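Local coordinates for iron-chelator utilization protein (Thermobifida fusca TM51, PDB 4YHB) that binds flavin-adenine dinucleotide and probably acts as a reductase that releases iron from ferric siderophores taken up by the cell, at residues D52-W57 against L101-V106; G83-D88 against N110-R115. All blocks are in the same frame, centred on the assembly; numbering follows the deposited sequence.

Contact 1: D52-W57 against L101-V106. With ZN (zinc ion), chain D; FAD (flavin-adenine dinucleotide), chain C.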
ATOM      1  N   ASP A  52      -6.861  -2.195   1.029  1.00 20.77           N
ATOM      2  CA  ASP A  52      -6.832  -3.660   0.964  1.00 20.71           C
ATOM      3  C   ASP A  52      -5.441  -4.138   0.556  1.00 21.77           C
ATOM      4  O   ASP A  52      -4.808  -3.549  -0.318  1.00 19.42           O
ATOM      5  CB  ASP A  52      -7.853  -4.205  -0.032  1.00 21.84           C
ATOM      6  CG  ASP A  52      -9.288  -4.054   0.437  1.00 21.94           C
ATOM      7  OD1 ASP A  52      -9.519  -3.643   1.600  1.00 23.04           O
ATOM      8  OD2 ASP A  52     -10.186  -4.378  -0.371  1.00 24.18           O
ATOM      9  N   HIS A  53      -4.957  -5.199   1.188  1.00 21.64           N
ATOM     10  CA  HIS A  53      -3.620  -5.692   0.860  1.00 19.12           C
ATOM     11  C   HIS A  53      -3.530  -7.204   0.970  1.00 22.93           C
ATOM     12  O   HIS A  53      -4.239  -7.841   1.753  1.00 19.08           O
ATOM     13  CB  HIS A  53      -2.562  -5.042   1.762  1.00 18.61           C
ATOM     14  CG  HIS A  53      -2.870  -5.153   3.222  1.00 20.16           C
ATOM     15  ND1 HIS A  53      -3.776  -4.326   3.853  1.00 20.48           N
ATOM     16  CD2 HIS A  53      -2.405  -5.998   4.175  1.00 18.69           C
ATOM     17  CE1 HIS A  53      -3.847  -4.649   5.133  1.00 22.73           C
ATOM     18  NE2 HIS A  53      -3.033  -5.666   5.349  1.00 23.39           N
ATOM     19  N   VAL A  54      -2.634  -7.767   0.176  1.00 20.71           N
ATOM     20  CA  VAL A  54      -2.388  -9.197   0.174  1.00 21.13           C
ATOM     21  C   VAL A  54      -1.008  -9.454   0.737  1.00 20.04           C
ATOM     22  O   VAL A  54      -0.202  -8.524   0.892  1.00 20.51           O
ATOM     23  CB  VAL A  54      -2.479  -9.797  -1.252  1.00 17.13           C
ATOM     24  CG1 VAL A  54      -3.886  -9.719  -1.766  1.00 19.94           C
ATOM     25  CG2 VAL A  54      -1.517  -9.072  -2.213  1.00 16.50           C
ATOM     26  N   LYS A  55      -0.731 -10.708   1.057  1.00 16.55           N
ATOM     27  CA  LYS A  55       0.639 -11.122   1.298  1.00 16.36           C
ATOM     28  C   LYS A  55       1.113 -11.844   0.053  1.00 17.37           C
ATOM     29  O   LYS A  55       0.491 -12.811  -0.395  1.00 17.38           O
ATOM     30  CB  LYS A  55       0.757 -12.027   2.538  1.00 19.94           C
ATOM     31  CG  LYS A  55       0.842 -11.274   3.867  1.00 23.91           C
ATOM     32  CD  LYS A  55       0.548 -12.196   5.056  1.00 26.16           C
ATOM     33  CE  LYS A  55       1.046 -11.577   6.352  1.00 28.14           C
ATOM     34  NZ  LYS A  55       0.519 -10.198   6.576  1.00 26.14           N
ATOM     35  N   LEU A  56       2.205 -11.358  -0.518  1.00 16.88           N
ATOM     36  CA  LEU A  56       2.823 -12.013  -1.657  1.00 17.31           C
ATOM     37  C   LEU A  56       3.932 -12.933  -1.190  1.00 16.66           C
ATOM     38  O   LEU A  56       4.783 -12.545  -0.381  1.00 17.77           O
ATOM     39  CB  LEU A  56       3.384 -10.973  -2.648  1.00 17.13           C
ATOM     40  CG  LEU A  56       2.322 -10.065  -3.269  1.00 18.87           C
ATOM     41  CD1 LEU A  56       2.954  -9.112  -4.293  1.00 16.73           C
ATOM     42  CD2 LEU A  56       1.193 -10.879  -3.914  1.00 16.99           C
ATOM     43  N   TRP A  57       3.943 -14.142  -1.737  1.00 16.34           N
ATOM     44  CA  TRP A  57       4.912 -15.161  -1.360  1.00 18.18           C
ATOM     45  C   TRP A  57       5.912 -15.372  -2.491  1.00 18.60           C
ATOM     46  O   TRP A  57       5.548 -15.794  -3.591  1.00 19.52           O
ATOM     47  CB  TRP A  57       4.189 -16.480  -0.998  1.00 18.40           C
ATOM     48  CG  TRP A  57       3.373 -16.373   0.270  1.00 18.53           C
ATOM     49  CD1 TRP A  57       2.357 -15.492   0.522  1.00 20.35           C
ATOM     50  CD2 TRP A  57       3.500 -17.183   1.452  1.00 19.77           C
ATOM     51  NE1 TRP A  57       1.849 -15.703   1.792  1.00 18.99           N
ATOM     52  CE2 TRP A  57       2.535 -16.728   2.379  1.00 19.52           C
ATOM     53  CE3 TRP A  57       4.329 -18.251   1.812  1.00 22.70           C
ATOM     54  CZ2 TRP A  57       2.378 -17.307   3.645  1.00 20.95           C
ATOM     55  CZ3 TRP A  57       4.174 -18.820   3.074  1.00 23.12           C
ATOM     56  CH2 TRP A  57       3.206 -18.343   3.970  1.00 22.49           C
ATOM     57  N   LEU A 101      -5.208  -8.824 -11.022  1.00 22.55           N
ATOM     58  CA  LEU A 101      -4.844  -8.136  -9.788  1.00 21.27           C
ATOM     59  C   LEU A 101      -3.628  -7.266 -10.046  1.00 20.40           C
ATOM     60  O   LEU A 101      -2.583  -7.784 -10.432  1.00 20.42           O
ATOM     61  CB  LEU A 101      -4.540  -9.144  -8.675  1.00 21.70           C
ATOM     62  CG  LEU A 101      -3.814  -8.634  -7.427  1.00 19.20           C
ATOM     63  CD1 LEU A 101      -4.622  -7.539  -6.739  1.00 20.38           C
ATOM     64  CD2 LEU A 101      -3.495  -9.786  -6.449  1.00 18.23           C
ATOM     65  N   THR A 102      -3.761  -5.955  -9.827  1.00 18.66           N
ATOM     66  CA  THR A 102      -2.654  -5.031 -10.055  1.00 19.78           C
ATOM     67  C   THR A 102      -1.945  -4.668  -8.748  1.00 19.28           C
ATOM     68  O   THR A 102      -2.584  -4.304  -7.752  1.00 19.72           O
ATOM     69  CB  THR A 102      -3.126  -3.739 -10.742  1.00 20.80           C
ATOM     70  OG1 THR A 102      -3.737  -4.070 -11.990  1.00 23.41           O
ATOM     71  CG2 THR A 102      -1.942  -2.799 -11.001  1.00 20.57           C
ATOM     72  N   ILE A 103      -0.624  -4.791  -8.763  1.00 16.61           N
ATOM     73  CA  ILE A 103       0.212  -4.454  -7.619  1.00 17.44           C
ATOM     74  C   ILE A 103       1.313  -3.494  -8.036  1.00 18.35           C
ATOM     75  O   ILE A 103       2.023  -3.747  -9.022  1.00 17.75           O
ATOM     76  CB  ILE A 103       0.892  -5.692  -7.007  1.00 18.02           C
ATOM     77  CG1 ILE A 103      -0.103  -6.837  -6.793  1.00 22.91           C
ATOM     78  CG2 ILE A 103       1.674  -5.299  -5.727  1.00 18.46           C
ATOM     79  CD1 ILE A 103      -0.876  -6.776  -5.533  1.00 20.68           C
ATOM     80  N   ASP A 104       1.468  -2.410  -7.278  1.00 16.77           N
ATOM     81  CA  ASP A 104       2.580  -1.482  -7.479  1.00 17.43           C
ATOM     82  C   ASP A 104       3.728  -1.784  -6.510  1.00 17.67           C
ATOM     83  O   ASP A 104       3.553  -1.687  -5.288  1.00 19.36           O
ATOM     84  CB  ASP A 104       2.104  -0.033  -7.279  1.00 19.60           C
ATOM     85  CG  ASP A 104       1.346   0.505  -8.470  1.00 23.02           C
ATOM     86  OD1 ASP A 104       1.165  -0.251  -9.436  1.00 22.61           O
ATOM     87  OD2 ASP A 104       0.935   1.689  -8.447  1.00 25.66           O
ATOM     88  N   PHE A 105       4.898  -2.127  -7.048  1.00 17.34           N
ATOM     89  CA  PHE A 105       6.074  -2.458  -6.238  1.00 16.02           C
ATOM     90  C   PHE A 105       7.084  -1.313  -6.223  1.00 17.55           C
ATOM     91  O   PHE A 105       7.469  -0.821  -7.289  1.00 17.75           O
ATOM     92  CB  PHE A 105       6.825  -3.676  -6.782  1.00 17.51           C
ATOM     93  CG  PHE A 105       6.073  -4.968  -6.720  1.00 18.11           C
ATOM     94  CD1 PHE A 105       5.091  -5.259  -7.647  1.00 17.49           C
ATOM     95  CD2 PHE A 105       6.419  -5.932  -5.779  1.00 20.64           C
ATOM     96  CE1 PHE A 105       4.416  -6.491  -7.606  1.00 20.06           C
ATOM     97  CE2 PHE A 105       5.752  -7.158  -5.727  1.00 22.19           C
ATOM     98  CZ  PHE A 105       4.751  -7.437  -6.642  1.00 19.52           C
ATOM     99  N   VAL A 106       7.566  -0.940  -5.041  1.00 16.65           N
ATOM    100  CA  VAL A 106       8.768  -0.107  -4.990  1.00 17.15           C
ATOM    101  C   VAL A 106       9.947  -0.968  -5.413  1.00 18.68           C
ATOM    102  O   VAL A 106      10.116  -2.082  -4.922  1.00 18.05           O
ATOM    103  CB  VAL A 106       9.056   0.470  -3.598  1.00 20.03           C
ATOM    104  CG1 VAL A 106      10.439   1.197  -3.599  1.00 17.09           C
ATOM    105  CG2 VAL A 106       7.957   1.421  -3.172  1.00 20.73           C
TER
HETATM  106 ZN    ZN D 302      -2.811  -6.330   7.409  0.85 22.98          ZN
HETATM  107  PA  FAD C 301      12.381  -6.558   3.560  1.00 21.82           P
HETATM  108  O1A FAD C 301      13.040  -7.943   3.618  1.00 20.87           O
HETATM  109  O2A FAD C 301      11.024  -6.524   4.361  1.00 17.84           O
HETATM  110  O5B FAD C 301      13.344  -5.521   4.328  1.00 21.56           O
HETATM  111  C5B FAD C 301      14.711  -5.552   4.127  1.00 21.87           C
HETATM  112  C4B FAD C 301      15.299  -4.153   4.397  1.00 22.20           C
HETATM  113  O4B FAD C 301      14.898  -3.219   3.433  1.00 23.45           O
HETATM  114  C3B FAD C 301      14.903  -3.607   5.703  1.00 23.19           C
HETATM  115  O3B FAD C 301      16.021  -2.947   6.204  1.00 26.54           O
HETATM  116  C2B FAD C 301      13.866  -2.679   5.400  1.00 20.03           C
HETATM  117  O2B FAD C 301      13.808  -1.561   6.278  1.00 22.20           O
HETATM  118  C1B FAD C 301      14.223  -2.181   4.064  1.00 21.50           C
HETATM  119  N9A FAD C 301      13.099  -1.792   3.222  1.00 20.62           N
HETATM  120  C8A FAD C 301      11.908  -2.419   3.116  1.00 21.27           C
HETATM  121  N7A FAD C 301      11.154  -1.762   2.225  1.00 21.62           N
HETATM  122  C5A FAD C 301      11.887  -0.736   1.732  1.00 18.92           C
HETATM  123  C6A FAD C 301      11.647   0.271   0.797  1.00 22.14           C
HETATM  124  N6A FAD C 301      10.398   0.326   0.123  1.00 17.97           N
HETATM  125  N1A FAD C 301      12.606   1.173   0.532  1.00 21.45           N
HETATM  126  C2A FAD C 301      13.799   1.121   1.163  1.00 21.59           C
HETATM  127  N3A FAD C 301      14.062   0.170   2.064  1.00 22.61           N
HETATM  128  C4A FAD C 301      13.121  -0.750   2.370  1.00 21.02           C
HETATM  129  N1  FAD C 301       5.262  -1.706  -0.557  1.00 15.73           N
HETATM  130  C2  FAD C 301       5.193  -1.480  -1.869  1.00 17.67           C
HETATM  131  O2  FAD C 301       6.217  -1.309  -2.512  1.00 15.75           O
HETATM  132  N3  FAD C 301       3.958  -1.453  -2.458  1.00 16.35           N
HETATM  133  C4  FAD C 301       2.823  -1.647  -1.752  1.00 16.61           C
HETATM  134  O4  FAD C 301       1.751  -1.619  -2.339  1.00 16.97           O
HETATM  135  C4X FAD C 301       2.866  -1.876  -0.376  1.00 16.94           C
HETATM  136  N5  FAD C 301       1.739  -2.074   0.400  1.00 19.03           N
HETATM  137  C5X FAD C 301       1.863  -2.310   1.727  1.00 17.54           C
HETATM  138  C6  FAD C 301       0.725  -2.519   2.514  1.00 19.70           C
HETATM  139  C7  FAD C 301       0.825  -2.739   3.738  1.00 18.41           C
HETATM  140  C7M FAD C 301      -0.499  -2.953   4.496  1.00 17.84           C
HETATM  141  C8  FAD C 301       1.871  -2.812   4.403  1.00 16.34           C
HETATM  142  C8M FAD C 301       1.936  -3.064   5.883  1.00 20.12           C
HETATM  143  C9  FAD C 301       3.079  -2.632   3.784  1.00 17.20           C
HETATM  144  C9A FAD C 301       3.235  -2.344   2.291  1.00 15.71           C
HETATM  145  N10 FAD C 301       4.298  -2.139   1.530  1.00 18.08           N
HETATM  146  C10 FAD C 301       4.156  -1.902   0.208  1.00 16.31           C
HETATM  147  C1' FAD C 301       5.647  -2.159   2.138  1.00 15.48           C
HETATM  148  C2' FAD C 301       6.330  -3.484   1.999  1.00 16.98           C
HETATM  149  O2' FAD C 301       5.594  -4.449   2.640  1.00 17.67           O
HETATM  150  C3' FAD C 301       7.767  -3.355   2.615  1.00 19.30           C
HETATM  151  O3' FAD C 301       8.404  -2.308   1.953  1.00 16.51           O
HETATM  152  C4' FAD C 301       8.571  -4.627   2.649  1.00 20.18           C
HETATM  153  O4' FAD C 301       9.550  -4.532   3.594  1.00 19.00           O
HETATM  154  C5' FAD C 301       9.264  -4.948   1.314  1.00 18.16           C
HETATM  155  O5' FAD C 301       9.712  -6.279   1.230  1.00 19.43           O
HETATM  156  P   FAD C 301      11.260  -6.483   0.990  1.00 19.29           P
HETATM  157  O1P FAD C 301      11.392  -8.022   1.015  1.00 20.74           O
HETATM  158  O2P FAD C 301      11.580  -5.595  -0.243  1.00 19.95           O
HETATM  159  O3P FAD C 301      12.399  -6.112   2.021  1.00 22.02           O
HETATM  160  O   HOH W   1      -4.647  -5.288   7.953  1.00 28.46           O
HETATM  161  O   HOH W   2      -4.091  -8.144   6.915  1.00 21.44           O
HETATM  162  O   HOH W   3      -1.098  -7.527   6.793  1.00 22.08           O
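Leu56 and Phe105 come at each other from opposite directions inside the six-stranded antiparallel barrel of the FAD-binding domain. The methyl CD1 of Leu56 comes to 3.4 Å from Phe105 CZ, approaching the ring obliquely. Phe105 gets there with its CG anti to the carbonyl carbon (chi1 -66°), which swings the ring back toward strand 53-57, while Leu56 uses an extended chi2 of -177° to push CD1 out to it. Beside this pair, Val54 and Ile103 cross at a slant, with Val54 CG2 4.1 Å from Ile103 CD1; Ile103 CG2 lies more loosely against Leu56 CD1. The two strands pass 9.9 Å apart at an angle of 74°, so side chains alone bridge them. Tyr89 of strand 86-95 joins the same apolar cluster. Outside this core, strand 101-106 reads the flavin through its backbone: FAD N3 donates to Asp104 O at 2.9 Å, and Val106 N donates to FAD O2 over the same length. At the other end of the isoalloxazine, the methyl C7M sits 3.4 Å above the centre of one face of the His53 ring, whose NE2 binds zinc at 2.2 Å together with His265, His266 and three waters. Between the strands the contact is wholly apolar; the polar edge of the flavin is met by one main-chain carbonyl and one amide, and of the zinc ligands the contact supplies, besides waters, only His53 NE2.

Contact 2: G83-D88 against N110-R115. With FAD (flavin-adenine dinucleotide), chain C.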
ATOM      1  N   GLY A  83      12.163 -21.022   5.033  1.00 37.18           N
ATOM      2  CA  GLY A  83      12.223 -20.713   3.612  1.00 34.22           C
ATOM      3  C   GLY A  83      11.133 -19.792   3.076  1.00 33.04           C
ATOM      4  O   GLY A  83      11.184 -19.388   1.912  1.00 31.55           O
ATOM      5  N   VAL A  84      10.137 -19.461   3.894  1.00 28.29           N
ATOM      6  CA  VAL A  84       9.051 -18.617   3.400  1.00 23.46           C
ATOM      7  C   VAL A  84       9.518 -17.171   3.260  1.00 22.91           C
ATOM      8  O   VAL A  84      10.273 -16.657   4.082  1.00 23.66           O
ATOM      9  CB  VAL A  84       7.805 -18.654   4.313  1.00 25.11           C
ATOM     10  CG1 VAL A  84       7.223 -20.072   4.364  1.00 26.11           C
ATOM     11  CG2 VAL A  84       8.142 -18.159   5.708  1.00 26.82           C
ATOM     12  N   ILE A  85       9.066 -16.526   2.196  1.00 18.72           N
ATOM     13  CA  ILE A  85       9.337 -15.110   1.984  1.00 22.10           C
ATOM     14  C   ILE A  85       8.038 -14.439   1.625  1.00 21.28           C
ATOM     15  O   ILE A  85       7.648 -14.443   0.466  1.00 20.88           O
ATOM     16  CB  ILE A  85      10.353 -14.867   0.855  1.00 22.81           C
ATOM     17  CG1 ILE A  85      11.635 -15.664   1.105  1.00 25.32           C
ATOM     18  CG2 ILE A  85      10.669 -13.344   0.735  1.00 19.68           C
ATOM     19  CD1 ILE A  85      12.613 -15.642  -0.054  1.00 26.26           C
ATOM     20  N   TYR A  86       7.341 -13.899   2.619  1.00 18.98           N
ATOM     21  CA  TYR A  86       6.079 -13.244   2.337  1.00 19.94           C
ATOM     22  C   TYR A  86       6.164 -11.790   2.790  1.00 19.00           C
ATOM     23  O   TYR A  86       6.875 -11.474   3.748  1.00 18.78           O
ATOM     24  CB  TYR A  86       4.901 -13.980   3.004  1.00 21.39           C
ATOM     25  CG  TYR A  86       4.954 -14.029   4.516  1.00 22.21           C
ATOM     26  CD1 TYR A  86       4.453 -12.989   5.280  1.00 21.29           C
ATOM     27  CD2 TYR A  86       5.503 -15.126   5.179  1.00 22.95           C
ATOM     28  CE1 TYR A  86       4.506 -13.024   6.662  1.00 23.89           C
ATOM     29  CE2 TYR A  86       5.567 -15.165   6.566  1.00 25.73           C
ATOM     30  CZ  TYR A  86       5.067 -14.111   7.298  1.00 26.64           C
ATOM     31  OH  TYR A  86       5.115 -14.140   8.675  1.00 35.03           O
ATOM     32  N   ARG A  87       5.445 -10.916   2.087  1.00 17.15           N
ATOM     33  CA  ARG A  87       5.479  -9.473   2.337  1.00 17.12           C
ATOM     34  C   ARG A  87       4.126  -8.877   1.984  1.00 20.54           C
ATOM     35  O   ARG A  87       3.456  -9.363   1.069  1.00 19.65           O
ATOM     36  CB  ARG A  87       6.567  -8.775   1.496  1.00 18.53           C
ATOM     37  CG  ARG A  87       7.977  -9.365   1.578  1.00 18.01           C
ATOM     38  CD  ARG A  87       8.623  -9.045   2.898  1.00 17.43           C
ATOM     39  NE  ARG A  87      10.043  -9.390   2.940  1.00 20.07           N
ATOM     40  CZ  ARG A  87      10.539 -10.472   3.537  1.00 21.59           C
ATOM     41  NH1 ARG A  87       9.728 -11.341   4.126  1.00 18.37           N
ATOM     42  NH2 ARG A  87      11.851 -10.680   3.549  1.00 22.44           N
ATOM     43  N   ASP A  88       3.742  -7.810   2.687  1.00 19.85           N
ATOM     44  CA  ASP A  88       2.483  -7.104   2.441  1.00 17.64           C
ATOM     45  C   ASP A  88       2.591  -6.165   1.247  1.00 17.94           C
ATOM     46  O   ASP A  88       3.507  -5.342   1.197  1.00 14.57           O
ATOM     47  CB  ASP A  88       2.090  -6.260   3.654  1.00 18.19           C
ATOM     48  CG  ASP A  88       1.481  -7.070   4.763  1.00 22.38           C
ATOM     49  OD1 ASP A  88       1.601  -8.313   4.750  1.00 26.79           O
ATOM     50  OD2 ASP A  88       0.891  -6.454   5.672  1.00 28.29           O
ATOM     51  N   ASN A 110      17.173  -3.488  -1.074  1.00 22.86           N
ATOM     52  CA  ASN A 110      17.440  -3.869   0.309  1.00 22.47           C
ATOM     53  C   ASN A 110      16.763  -5.159   0.767  1.00 23.62           C
ATOM     54  O   ASN A 110      17.075  -5.664   1.843  1.00 24.06           O
ATOM     55  CB  ASN A 110      17.044  -2.728   1.235  1.00 25.42           C
ATOM     56  CG  ASN A 110      17.704  -1.420   0.844  1.00 29.56           C
ATOM     57  OD1 ASN A 110      17.035  -0.414   0.631  1.00 34.29           O
ATOM     58  ND2 ASN A 110      19.017  -1.437   0.726  1.00 27.57           N
ATOM     59  N   GLY A 111      15.850  -5.695  -0.038  1.00 25.00           N
ATOM     60  CA  GLY A 111      15.145  -6.913   0.341  1.00 20.54           C
ATOM     61  C   GLY A 111      14.647  -7.690  -0.853  1.00 21.34           C
ATOM     62  O   GLY A 111      14.631  -7.172  -1.974  1.00 20.58           O
ATOM     63  N   PRO A 112      14.216  -8.944  -0.624  1.00 23.53           N
ATOM     64  CA  PRO A 112      13.855  -9.809  -1.748  1.00 21.97           C
ATOM     65  C   PRO A 112      12.619  -9.335  -2.518  1.00 21.26           C
ATOM     66  O   PRO A 112      12.554  -9.578  -3.713  1.00 19.99           O
ATOM     67  CB  PRO A 112      13.608 -11.172  -1.077  1.00 20.29           C
ATOM     68  CG  PRO A 112      13.231 -10.856   0.311  1.00 22.71           C
ATOM     69  CD  PRO A 112      14.041  -9.618   0.672  1.00 19.50           C
ATOM     70  N   GLY A 113      11.665  -8.671  -1.869  1.00 17.56           N
ATOM     71  CA  GLY A 113      10.497  -8.182  -2.588  1.00 17.15           C
ATOM     72  C   GLY A 113      10.897  -7.097  -3.584  1.00 23.03           C
ATOM     73  O   GLY A 113      10.532  -7.140  -4.761  1.00 20.77           O
ATOM     74  N   GLY A 114      11.648  -6.115  -3.095  1.00 18.85           N
ATOM     75  CA  GLY A 114      12.222  -5.080  -3.944  1.00 18.42           C
ATOM     76  C   GLY A 114      13.076  -5.659  -5.066  1.00 22.02           C
ATOM     77  O   GLY A 114      12.993  -5.216  -6.209  1.00 21.44           O
ATOM     78  N   ARG A 115      13.893  -6.656  -4.749  1.00 19.46           N
ATOM     79  CA  ARG A 115      14.781  -7.229  -5.754  1.00 22.27           C
ATOM     80  C   ARG A 115      14.010  -8.046  -6.790  1.00 23.95           C
ATOM     81  O   ARG A 115      14.379  -8.058  -7.964  1.00 25.13           O
ATOM     82  CB  ARG A 115      15.875  -8.072  -5.082  1.00 23.71           C
ATOM     83  CG  ARG A 115      16.966  -7.210  -4.439  1.00 30.11           C
ATOM     84  CD  ARG A 115      18.172  -8.033  -3.969  1.00 35.71           C
ATOM     85  NE  ARG A 115      17.845  -8.914  -2.851  1.00 38.08           N
ATOM     86  CZ  ARG A 115      18.101  -8.645  -1.570  1.00 37.93           C
ATOM     87  NH1 ARG A 115      18.700  -7.508  -1.218  1.00 35.01           N
ATOM     88  NH2 ARG A 115      17.758  -9.521  -0.635  1.00 32.23           N
TER
HETATM   89  PA  FAD C 301      12.381  -6.558   3.560  1.00 21.82           P
HETATM   90  O1A FAD C 301      13.040  -7.943   3.618  1.00 20.87           O
HETATM   91  O2A FAD C 301      11.024  -6.524   4.361  1.00 17.84           O
HETATM   92  O5B FAD C 301      13.344  -5.521   4.328  1.00 21.56           O
HETATM   93  C5B FAD C 301      14.711  -5.552   4.127  1.00 21.87           C
HETATM   94  C4B FAD C 301      15.299  -4.153   4.397  1.00 22.20           C
HETATM   95  O4B FAD C 301      14.898  -3.219   3.433  1.00 23.45           O
HETATM   96  C3B FAD C 301      14.903  -3.607   5.703  1.00 23.19           C
HETATM   97  O3B FAD C 301      16.021  -2.947   6.204  1.00 26.54           O
HETATM   98  C2B FAD C 301      13.866  -2.679   5.400  1.00 20.03           C
HETATM   99  O2B FAD C 301      13.808  -1.561   6.278  1.00 22.20           O
HETATM  100  C1B FAD C 301      14.223  -2.181   4.064  1.00 21.50           C
HETATM  101  N9A FAD C 301      13.099  -1.792   3.222  1.00 20.62           N
HETATM  102  C8A FAD C 301      11.908  -2.419   3.116  1.00 21.27           C
HETATM  103  N7A FAD C 301      11.154  -1.762   2.225  1.00 21.62           N
HETATM  104  C5A FAD C 301      11.887  -0.736   1.732  1.00 18.92           C
HETATM  105  C6A FAD C 301      11.647   0.271   0.797  1.00 22.14           C
HETATM  106  N6A FAD C 301      10.398   0.326   0.123  1.00 17.97           N
HETATM  107  N1A FAD C 301      12.606   1.173   0.532  1.00 21.45           N
HETATM  108  C2A FAD C 301      13.799   1.121   1.163  1.00 21.59           C
HETATM  109  N3A FAD C 301      14.062   0.170   2.064  1.00 22.61           N
HETATM  110  C4A FAD C 301      13.121  -0.750   2.370  1.00 21.02           C
HETATM  111  N1  FAD C 301       5.262  -1.706  -0.557  1.00 15.73           N
HETATM  112  C2  FAD C 301       5.193  -1.480  -1.869  1.00 17.67           C
HETATM  113  O2  FAD C 301       6.217  -1.309  -2.512  1.00 15.75           O
HETATM  114  N3  FAD C 301       3.958  -1.453  -2.458  1.00 16.35           N
HETATM  115  C4  FAD C 301       2.823  -1.647  -1.752  1.00 16.61           C
HETATM  116  O4  FAD C 301       1.751  -1.619  -2.339  1.00 16.97           O
HETATM  117  C4X FAD C 301       2.866  -1.876  -0.376  1.00 16.94           C
HETATM  118  N5  FAD C 301       1.739  -2.074   0.400  1.00 19.03           N
HETATM  119  C5X FAD C 301       1.863  -2.310   1.727  1.00 17.54           C
HETATM  120  C6  FAD C 301       0.725  -2.519   2.514  1.00 19.70           C
HETATM  121  C7  FAD C 301       0.825  -2.739   3.738  1.00 18.41           C
HETATM  122  C7M FAD C 301      -0.499  -2.953   4.496  1.00 17.84           C
HETATM  123  C8  FAD C 301       1.871  -2.812   4.403  1.00 16.34           C
HETATM  124  C8M FAD C 301       1.936  -3.064   5.883  1.00 20.12           C
HETATM  125  C9  FAD C 301       3.079  -2.632   3.784  1.00 17.20           C
HETATM  126  C9A FAD C 301       3.235  -2.344   2.291  1.00 15.71           C
HETATM  127  N10 FAD C 301       4.298  -2.139   1.530  1.00 18.08           N
HETATM  128  C10 FAD C 301       4.156  -1.902   0.208  1.00 16.31           C
HETATM  129  C1' FAD C 301       5.647  -2.159   2.138  1.00 15.48           C
HETATM  130  C2' FAD C 301       6.330  -3.484   1.999  1.00 16.98           C
HETATM  131  O2' FAD C 301       5.594  -4.449   2.640  1.00 17.67           O
HETATM  132  C3' FAD C 301       7.767  -3.355   2.615  1.00 19.30           C
HETATM  133  O3' FAD C 301       8.404  -2.308   1.953  1.00 16.51           O
HETATM  134  C4' FAD C 301       8.571  -4.627   2.649  1.00 20.18           C
HETATM  135  O4' FAD C 301       9.550  -4.532   3.594  1.00 19.00           O
HETATM  136  C5' FAD C 301       9.264  -4.948   1.314  1.00 18.16           C
HETATM  137  O5' FAD C 301       9.712  -6.279   1.230  1.00 19.43           O
HETATM  138  P   FAD C 301      11.260  -6.483   0.990  1.00 19.29           P
HETATM  139  O1P FAD C 301      11.392  -8.022   1.015  1.00 20.74           O
HETATM  140  O2P FAD C 301      11.580  -5.595  -0.243  1.00 19.95           O
HETATM  141  O3P FAD C 301      12.399  -6.112   2.021  1.00 22.02           O
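Ile85 and Arg87 pack against Pro112 beside the FAD pyrophosphate, in the arrangement of the ferredoxin-reductase-like flavoproteins, where a barrel strand supplies an arginine and the start of a helix receives the phosphates. The apolar part is small. Ile85 CG2 meets Pro112 CG at 3.6 Å and also lies over one face of the Arg87 guanidinium, offset toward its rim. Pro112 CG in turn approaches Arg87 NH2, the two side chains crossing at about a right angle. Charge and hydrogen bonding do the rest. Arg87 bends at chi2 (-73°), which folds the guanidinium back toward the pyrophosphate; NE donates to FAD O1P at 2.7 Å and NH2 to FAD O1A at 3.0 Å, one bond to each phosphate. Its third nitrogen, NH1, turns back to Tyr86 O at 2.9 Å, from above the carbonyl plane, and this helps to fix the rotation of the group. A methionine in its place would probably leave both phosphates without their positive partner and Tyr86 O without this donor. Backbone amides complete the grip: Gly113 N donates to FAD O1P at 3.0 Å and Gly114 N to FAD O2P, at the N-terminal end of helix 112-118, whose dipole probably adds to the attraction. Gly111, the N-cap, passes so close to the pyrophosphate that a CB there would clash with FAD O3P. On the strand side, the ribityl hydroxyl O2' of FAD donates to Asp88 O at 2.7 Å.

The two contacts lie in the same FAD-binding barrel domain, their centres about 12 Å apart, and both touch the one cofactor. Their segments alternate along the chain: 52-57, 83-88, 101-106, then 110-115. Strand 86-95 lies between strands 53-57 and 100-106 in the sheet and pairs with both, while helix 112-118 follows strand 100-106 directly. Cross-links tie the contacts together: Lys55 NZ forms a salt bridge with Asp88 OD1 at 2.8 Å, and Trp57 packs on Val84. Contact 1 borders the isoalloxazine and supplies one protein ligand of the zinc, whereas contact 2 holds the pyrophosphate, so neighbouring barrel strands and the following helix grip FAD at both places.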